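Coclaurine N-methyltransferase (Coptis japonica, PDB 6GKV) catalyses the N-methylation of coclaurine in alkaloid biosynthesis, using S-adenosyl-L-methionine as the methyl donor. Local coordinates at residues Arg34-Gln37 against Trp38-Pro42; Phe246-Val250 against Phe251-Thr255. One frame throughout, in Å; residues are numbered along the deposited sequence.

Interaction 1 comes first along the chain, at the C-terminal end of helix 21-39 and in the turn that follows it; interaction 2 lies some two hundred residues later, in the loop between the short paired strands 235-236 and 257-258. Their centres are about 19 Å apart, yet the two meet: R35 NH2 packs 3.4 Å from T247 OG1, and F246 lies against I28, E31 and L32 of the same helix. The centre of interaction 1 lies about 23 Å from that of the chain, away from the ligand sites, whereas residues 246-255 bring F251 to the bound N-methylheliamine. Helix 21-39 thus backs a loop that contributes to the pocket.

Interaction 1 of 2, residues Arg34-Gln37 against Trp38-Pro42; sequences RRLQ and WGYKP
R35 and W38 run side by side from the last turn of helix 21-39, the guanidinium standing on the indole. R35 CZ sits 4.0 Å from the centroid of the W38 six-membered ring, 14° off its normal, a cation-pi contact over the face. The two planes are 87° apart, so the arginine is set on edge, with NH1 the atom that presses down, 3.3 Å from W38 CH2. Both side chains leave with CG anti to the backbone N, and the arginine then bends at chi2 and chi3 to bring NE and NH1 above the ring. The tight part is at buried R35, whose guanidinium lies between the indole and the 238-247 loop, with NH2 bonded to E238 O. W38 and Q37 make the exposed side. L36 and Y40 are loose only as a pair, L36 CD2 staying 4.2 Å from Y40 CE2: the phenol bonds to E341 and meets F233 edge-to-face, and L36 packs on Y336 and W342. In the backbone, i+4 bonds continue: W38 N to R34 O, G39 N to R35 O at 2.6 Å, and Y40 N to L36 O at 2.9 Å, the last almost straight at 178°. Y40 is the first residue to leave helical angles, and its CD2 rests 3.4 Å from L36 O. K41 N and G39 O both bond to the side chain of Q47. What results is a helix C-terminus leading through a short loop into helix 44-58, its last turn carrying an i to i+3 arginine-tryptophan cation-pi pair.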
ATOM      1  N   ARG A  34      20.148  12.095  -4.575  1.00 51.05           N
ATOM      2  CA  ARG A  34      20.845  10.971  -3.968  1.00 51.47           C
ATOM      3  C   ARG A  34      19.965  10.149  -3.018  1.00 53.46           C
ATOM      4  O   ARG A  34      20.234   8.963  -2.815  1.00 53.58           O
ATOM      5  CB  ARG A  34      22.073  11.455  -3.209  1.00 42.61           C
ATOM      6  CG  ARG A  34      23.233  11.969  -4.070  1.00 50.15           C
ATOM      7  CD  ARG A  34      24.378  12.473  -3.166  1.00 55.11           C
ATOM      8  NE  ARG A  34      24.978  11.377  -2.409  1.00 60.18           N
ATOM      9  CZ  ARG A  34      25.117  11.341  -1.085  1.00 61.83           C
ATOM     10  NH1 ARG A  34      24.710  12.352  -0.324  1.00 66.45           N
ATOM     11  NH2 ARG A  34      25.673  10.277  -0.524  1.00 56.30           N
ATOM     12  N   ARG A  35      18.950  10.771  -2.414  1.00 50.72           N
ATOM     13  CA  ARG A  35      18.048  10.040  -1.521  1.00 48.19           C
ATOM     14  C   ARG A  35      17.111   9.172  -2.366  1.00 44.24           C
ATOM     15  O   ARG A  35      16.872   8.003  -2.046  1.00 44.09           O
ATOM     16  CB  ARG A  35      17.239  10.987  -0.624  1.00 36.92           C
ATOM     17  CG  ARG A  35      16.326  10.243   0.377  1.00 34.65           C
ATOM     18  CD  ARG A  35      16.875  10.403   1.769  1.00 46.44           C
ATOM     19  NE  ARG A  35      17.204   9.135   2.386  1.00 50.42           N
ATOM     20  CZ  ARG A  35      17.943   9.017   3.480  1.00 49.62           C
ATOM     21  NH1 ARG A  35      18.199   7.814   3.981  1.00 46.91           N
ATOM     22  NH2 ARG A  35      18.425  10.104   4.062  1.00 49.12           N
ATOM     23  N   LEU A  36      16.605   9.735  -3.461  1.00 41.84           N
ATOM     24  CA  LEU A  36      15.831   8.953  -4.420  1.00 41.69           C
ATOM     25  C   LEU A  36      16.606   7.715  -4.875  1.00 48.80           C
ATOM     26  O   LEU A  36      16.050   6.623  -5.021  1.00 48.66           O
ATOM     27  CB  LEU A  36      15.456   9.805  -5.626  1.00 38.07           C
ATOM     28  CG  LEU A  36      14.433  10.906  -5.344  1.00 38.06           C
ATOM     29  CD1 LEU A  36      13.927  11.462  -6.662  1.00 36.65           C
ATOM     30  CD2 LEU A  36      13.285  10.389  -4.498  1.00 38.15           C
ATOM     31  N   GLN A  37      17.899   7.888  -5.079  1.00 46.58           N
ATOM     32  CA  GLN A  37      18.733   6.822  -5.616  1.00 55.03           C
ATOM     33  C   GLN A  37      18.911   5.733  -4.571  1.00 50.15           C
ATOM     34  O   GLN A  37      18.953   4.548  -4.883  1.00 53.66           O
ATOM     35  CB  GLN A  37      20.086   7.387  -6.056  1.00 62.84           C
ATOM     36  CG  GLN A  37      21.083   6.370  -6.563  1.00 77.31           C
ATOM     37  CD  GLN A  37      20.766   5.892  -7.957  1.00 96.55           C
ATOM     38  OE1 GLN A  37      20.482   6.695  -8.853  1.00105.21           O
ATOM     39  NE2 GLN A  37      20.813   4.577  -8.157  1.00 98.59           N
ATOM     40  N   TRP A  38      19.009   6.161  -3.320  1.00 45.75           N
ATOM     41  CA  TRP A  38      19.174   5.270  -2.187  1.00 45.79           C
ATOM     42  C   TRP A  38      17.831   4.632  -1.838  1.00 46.56           C
ATOM     43  O   TRP A  38      17.769   3.487  -1.391  1.00 39.61           O
ATOM     44  CB  TRP A  38      19.750   6.064  -1.008  1.00 45.90           C
ATOM     45  CG  TRP A  38      19.646   5.422   0.335  1.00 42.97           C
ATOM     46  CD1 TRP A  38      20.632   4.752   0.999  1.00 39.31           C
ATOM     47  CD2 TRP A  38      18.498   5.415   1.203  1.00 45.70           C
ATOM     48  NE1 TRP A  38      20.167   4.313   2.217  1.00 44.33           N
ATOM     49  CE2 TRP A  38      18.862   4.710   2.369  1.00 39.44           C
ATOM     50  CE3 TRP A  38      17.183   5.911   1.091  1.00 47.75           C
ATOM     51  CZ2 TRP A  38      17.965   4.493   3.424  1.00 42.42           C
ATOM     52  CZ3 TRP A  38      16.297   5.695   2.136  1.00 40.78           C
ATOM     53  CH2 TRP A  38      16.686   4.987   3.281  1.00 42.00           C
ATOM     54  N   GLY A  39      16.761   5.384  -2.070  1.00 51.29           N
ATOM     55  CA  GLY A  39      15.410   4.919  -1.817  1.00 58.58           C
ATOM     56  C   GLY A  39      14.800   3.922  -2.793  1.00 55.64           C
ATOM     57  O   GLY A  39      14.262   2.901  -2.364  1.00 56.59           O
ATOM     58  N   TYR A  40      14.849   4.206  -4.092  1.00 51.55           N
ATOM     59  CA  TYR A  40      14.258   3.285  -5.072  1.00 46.97           C
ATOM     60  C   TYR A  40      15.066   1.986  -5.175  1.00 52.29           C
ATOM     61  O   TYR A  40      16.290   1.988  -5.012  1.00 45.64           O
ATOM     62  CB  TYR A  40      14.124   3.947  -6.455  1.00 38.93           C
ATOM     63  CG  TYR A  40      12.944   4.905  -6.544  1.00 39.49           C
ATOM     64  CD1 TYR A  40      11.620   4.467  -6.346  1.00 31.95           C
ATOM     65  CD2 TYR A  40      13.150   6.243  -6.843  1.00 30.76           C
ATOM     66  CE1 TYR A  40      10.540   5.369  -6.428  1.00 24.28           C
ATOM     67  CE2 TYR A  40      12.094   7.135  -6.929  1.00 27.40           C
ATOM     68  CZ  TYR A  40      10.801   6.709  -6.721  1.00 32.27           C
ATOM     69  OH  TYR A  40       9.799   7.665  -6.791  1.00 31.81           O
ATOM     70  N   LYS A  41      14.371   0.875  -5.439  1.00 50.76           N
ATOM     71  CA  LYS A  41      15.025  -0.428  -5.528  1.00 47.94           C
ATOM     72  C   LYS A  41      14.858  -1.036  -6.919  1.00 47.88           C
ATOM     73  O   LYS A  41      13.854  -0.816  -7.603  1.00 45.21           O
ATOM     74  CB  LYS A  41      14.481  -1.382  -4.466  1.00 52.97           C
ATOM     75  CG  LYS A  41      14.852  -1.004  -3.032  1.00 52.63           C
ATOM     76  CD  LYS A  41      16.356  -0.981  -2.836  1.00 50.99           C
ATOM     77  CE  LYS A  41      16.733  -0.439  -1.458  1.00 52.50           C
ATOM     78  NZ  LYS A  41      18.221  -0.299  -1.253  1.00 48.43           N
ATOM     79  N   PRO A  42      15.852  -1.807  -7.356  1.00 47.85           N
ATOM     80  CA  PRO A  42      15.754  -2.280  -8.741  1.00 45.88           C
ATOM     81  C   PRO A  42      14.650  -3.333  -8.942  1.00 52.80           C
ATOM     82  O   PRO A  42      14.154  -3.477 -10.057  1.00 52.16           O
ATOM     83  CB  PRO A  42      17.158  -2.854  -9.024  1.00 37.67           C
ATOM     84  CG  PRO A  42      17.801  -3.040  -7.679  1.00 43.24           C
ATOM     85  CD  PRO A  42      17.173  -2.047  -6.755  1.00 49.05           C
TER

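Interaction 2 of 2, residues Phe246-Val250 against Phe251-Thr255; sequences FTEYV and FPAGT. With F2W (6,7-dimethoxy-2-methyl-1,2,3,4-tetrahydroisoquinolin-2-ium), chain D.
V250 CG1 lies over one face of the F251 ring, 3.7 Å from its centroid and 24° off the normal, a CH-pi contact between neighbours whose side chains point the same way. V250 CG1 is displaced toward the ring's rim, 3.5 Å from F251 CD1. At the edge of the ring, near its plane, F251 CZ meets CAB of the N-methylheliamine at 3.5 Å, touching the dimethoxy-bearing aromatic ring, while the ligand is hydrogen-bonded to E198. With CG beside its own backbone N (chi1 -59°), F251 extends toward the ligand, and V250, backed by F326 and S329 of helix 313-335, covers one face of it. With an alanine here, the ligand's dimethoxy ring is likely to lose its edge contact and V250 CG1 the ring it covers. F251 is this loop's contribution to the pocket, beside the Rossmann-like, S-adenosyl-L-methionine-dependent methyltransferase core of the CFA/CMAS family. Farther out, water holds the backbone turn together: one molecule donates to T247 O at 2.6 Å and accepts from F251 N at 3.0 Å, and a second lies between T247 O and F251 O. T247, whose carbonyl meets both waters, is itself fixed by the bond from its OG1 to D244 OD2. V250 O is bonded to Y322 OH. Beyond F251, P252 to T255 make a type II beta turn with G254 at positive phi, and T255 OG1 gives a 2.5 Å bond to P252 O. Where E248 and A253 are exposed, E248 OE2 lies 3.3 Å from A253 CB.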
ATOM      1  N   PHE A 246      22.078  17.451   4.285  1.00 41.36           N
ATOM      2  CA  PHE A 246      20.688  17.921   4.194  1.00 41.02           C
ATOM      3  C   PHE A 246      19.751  17.268   5.224  1.00 37.38           C
ATOM      4  O   PHE A 246      18.808  17.901   5.742  1.00 38.18           O
ATOM      5  CB  PHE A 246      20.156  17.672   2.764  1.00 43.85           C
ATOM      6  CG  PHE A 246      18.683  18.017   2.577  1.00 36.40           C
ATOM      7  CD1 PHE A 246      18.272  19.335   2.445  1.00 35.15           C
ATOM      8  CD2 PHE A 246      17.727  17.021   2.503  1.00 32.07           C
ATOM      9  CE1 PHE A 246      16.936  19.654   2.275  1.00 31.00           C
ATOM     10  CE2 PHE A 246      16.399  17.337   2.348  1.00 29.71           C
ATOM     11  CZ  PHE A 246      16.006  18.655   2.227  1.00 31.94           C
ATOM     12  N   THR A 247      19.990  15.997   5.518  1.00 41.48           N
ATOM     13  CA  THR A 247      19.036  15.257   6.335  1.00 44.19           C
ATOM     14  C   THR A 247      18.916  15.854   7.736  1.00 45.48           C
ATOM     15  O   THR A 247      17.818  15.925   8.285  1.00 40.09           O
ATOM     16  CB  THR A 247      19.412  13.766   6.424  1.00 47.20           C
ATOM     17  OG1 THR A 247      19.460  13.216   5.098  1.00 54.52           O
ATOM     18  CG2 THR A 247      18.375  13.006   7.219  1.00 38.82           C
ATOM     19  N   GLU A 248      20.027  16.324   8.306  1.00 54.36           N
ATOM     20  CA  GLU A 248      19.973  16.937   9.640  1.00 49.40           C
ATOM     21  C   GLU A 248      20.034  18.462   9.655  1.00 47.54           C
ATOM     22  O   GLU A 248      20.049  19.066  10.717  1.00 47.72           O
ATOM     23  CB  GLU A 248      21.090  16.383  10.512  1.00 46.30           C
ATOM     24  CG  GLU A 248      20.754  15.040  11.108  1.00 51.32           C
ATOM     25  CD  GLU A 248      21.962  14.330  11.664  1.00 57.45           C
ATOM     26  OE1 GLU A 248      23.059  14.922  11.631  1.00 69.23           O
ATOM     27  OE2 GLU A 248      21.816  13.175  12.120  1.00 58.57           O
ATOM     28  N   TYR A 249      20.077  19.073   8.475  1.00 49.05           N
ATOM     29  CA  TYR A 249      20.063  20.531   8.320  1.00 39.54           C
ATOM     30  C   TYR A 249      18.936  21.198   9.116  1.00 40.95           C
ATOM     31  O   TYR A 249      19.172  22.186   9.781  1.00 53.91           O
ATOM     32  CB  TYR A 249      19.930  20.850   6.830  1.00 33.42           C
ATOM     33  CG  TYR A 249      19.883  22.289   6.323  1.00 38.45           C
ATOM     34  CD1 TYR A 249      20.711  23.313   6.836  1.00 39.68           C
ATOM     35  CD2 TYR A 249      19.085  22.593   5.224  1.00 46.42           C
ATOM     36  CE1 TYR A 249      20.671  24.617   6.280  1.00 34.87           C
ATOM     37  CE2 TYR A 249      19.040  23.861   4.672  1.00 53.12           C
ATOM     38  CZ  TYR A 249      19.829  24.869   5.184  1.00 47.73           C
ATOM     39  OH  TYR A 249      19.727  26.108   4.569  1.00 47.87           O
ATOM     40  N   VAL A 250      17.720  20.656   9.053  1.00 51.27           N
ATOM     41  CA  VAL A 250      16.539  21.338   9.603  1.00 50.88           C
ATOM     42  C   VAL A 250      16.005  20.719  10.905  1.00 54.36           C
ATOM     43  O   VAL A 250      15.788  21.427  11.895  1.00 58.71           O
ATOM     44  CB  VAL A 250      15.404  21.363   8.566  1.00 50.24           C
ATOM     45  CG1 VAL A 250      14.083  21.676   9.217  1.00 54.65           C
ATOM     46  CG2 VAL A 250      15.707  22.381   7.498  1.00 51.00           C
ATOM     47  N   PHE A 251      15.786  19.406  10.888  1.00 47.94           N
ATOM     48  CA  PHE A 251      15.249  18.682  12.031  1.00 42.38           C
ATOM     49  C   PHE A 251      16.361  17.985  12.811  1.00 50.03           C
ATOM     50  O   PHE A 251      17.236  17.362  12.212  1.00 49.98           O
ATOM     51  CB  PHE A 251      14.218  17.644  11.586  1.00 40.17           C
ATOM     52  CG  PHE A 251      13.054  18.226  10.835  1.00 52.87           C
ATOM     53  CD1 PHE A 251      13.103  18.373   9.449  1.00 47.32           C
ATOM     54  CD2 PHE A 251      11.918  18.644  11.516  1.00 49.25           C
ATOM     55  CE1 PHE A 251      12.044  18.924   8.765  1.00 47.27           C
ATOM     56  CE2 PHE A 251      10.846  19.190  10.830  1.00 46.38           C
ATOM     57  CZ  PHE A 251      10.909  19.334   9.456  1.00 42.85           C
ATOM     58  N   PRO A 252      16.328  18.095  14.153  1.00 55.38           N
ATOM     59  CA  PRO A 252      17.311  17.394  14.996  1.00 59.57           C
ATOM     60  C   PRO A 252      17.343  15.874  14.739  1.00 59.01           C
ATOM     61  O   PRO A 252      16.338  15.268  14.340  1.00 49.37           O
ATOM     62  CB  PRO A 252      16.844  17.709  16.427  1.00 58.24           C
ATOM     63  CG  PRO A 252      15.445  18.298  16.297  1.00 62.86           C
ATOM     64  CD  PRO A 252      15.400  18.932  14.943  1.00 59.56           C
ATOM     65  N   ALA A 253      18.503  15.269  14.951  1.00 58.74           N
ATOM     66  CA  ALA A 253      18.683  13.855  14.656  1.00 65.71           C
ATOM     67  C   ALA A 253      17.689  12.980  15.418  1.00 62.48           C
ATOM     68  O   ALA A 253      17.368  13.253  16.587  1.00 62.23           O
ATOM     69  CB  ALA A 253      20.109  13.432  14.973  1.00 67.34           C
ATOM     70  N   GLY A 254      17.201  11.941  14.739  1.00 52.35           N
ATOM     71  CA  GLY A 254      16.255  11.008  15.323  1.00 41.10           C
ATOM     72  C   GLY A 254      14.900  11.553  15.750  1.00 42.70           C
ATOM     73  O   GLY A 254      14.264  10.973  16.635  1.00 48.71           O
ATOM     74  N   THR A 255      14.446  12.650  15.150  1.00 45.58           N
ATOM     75  CA  THR A 255      13.123  13.185  15.490  1.00 45.70           C
ATOM     76  C   THR A 255      12.109  13.068  14.360  1.00 46.83           C
ATOM     77  O   THR A 255      10.960  13.477  14.523  1.00 46.82           O
ATOM     78  CB  THR A 255      13.161  14.700  15.880  1.00 62.60           C
ATOM     79  OG1 THR A 255      13.872  15.439  14.880  1.00 69.18           O
ATOM     80  CG2 THR A 255      13.822  14.905  17.226  1.00 52.87           C
TER
HETATM   81  CAM F2W D 502       9.871  21.856   5.712  1.00 42.62           C
HETATM   82  OAK F2W D 502      10.011  20.419   5.630  1.00 40.22           O
HETATM   83  CAB F2W D 502       9.139  19.806   6.495  1.00 40.37           C
HETATM   84  CAA F2W D 502       8.224  20.507   7.289  1.00 46.93           C
HETATM   85  CAF F2W D 502       7.396  19.781   8.141  1.00 47.90           C
HETATM   86  CAJ F2W D 502       6.436  20.383   8.935  1.00 54.78           C
HETATM   87  CAI F2W D 502       5.946  19.603  10.198  1.00 59.35           C
HETATM   88  NAH F2W D 502       5.423  18.335   9.663  1.00 65.15           N
HETATM   89  CAO F2W D 502       5.235  17.541  10.893  1.00 72.54           C
HETATM   90  CAG F2W D 502       6.653  17.796   9.076  1.00 50.62           C
HETATM   91  CAE F2W D 502       7.422  18.412   8.139  1.00 40.96           C
HETATM   92  CAD F2W D 502       8.354  17.716   7.374  1.00 34.43           C
HETATM   93  CAC F2W D 502       9.184  18.421   6.521  1.00 27.17           C
HETATM   94  OAL F2W D 502      10.134  17.848   5.717  1.00 42.38           O
HETATM   95  CAN F2W D 502      10.244  16.413   5.684  1.00 31.92           C
HETATM   96  O   HOH W   1      16.274  18.055   8.291  1.00 35.13           O
HETATM   97  O   HOH W   2      17.442  14.957  10.839  1.00 40.37           O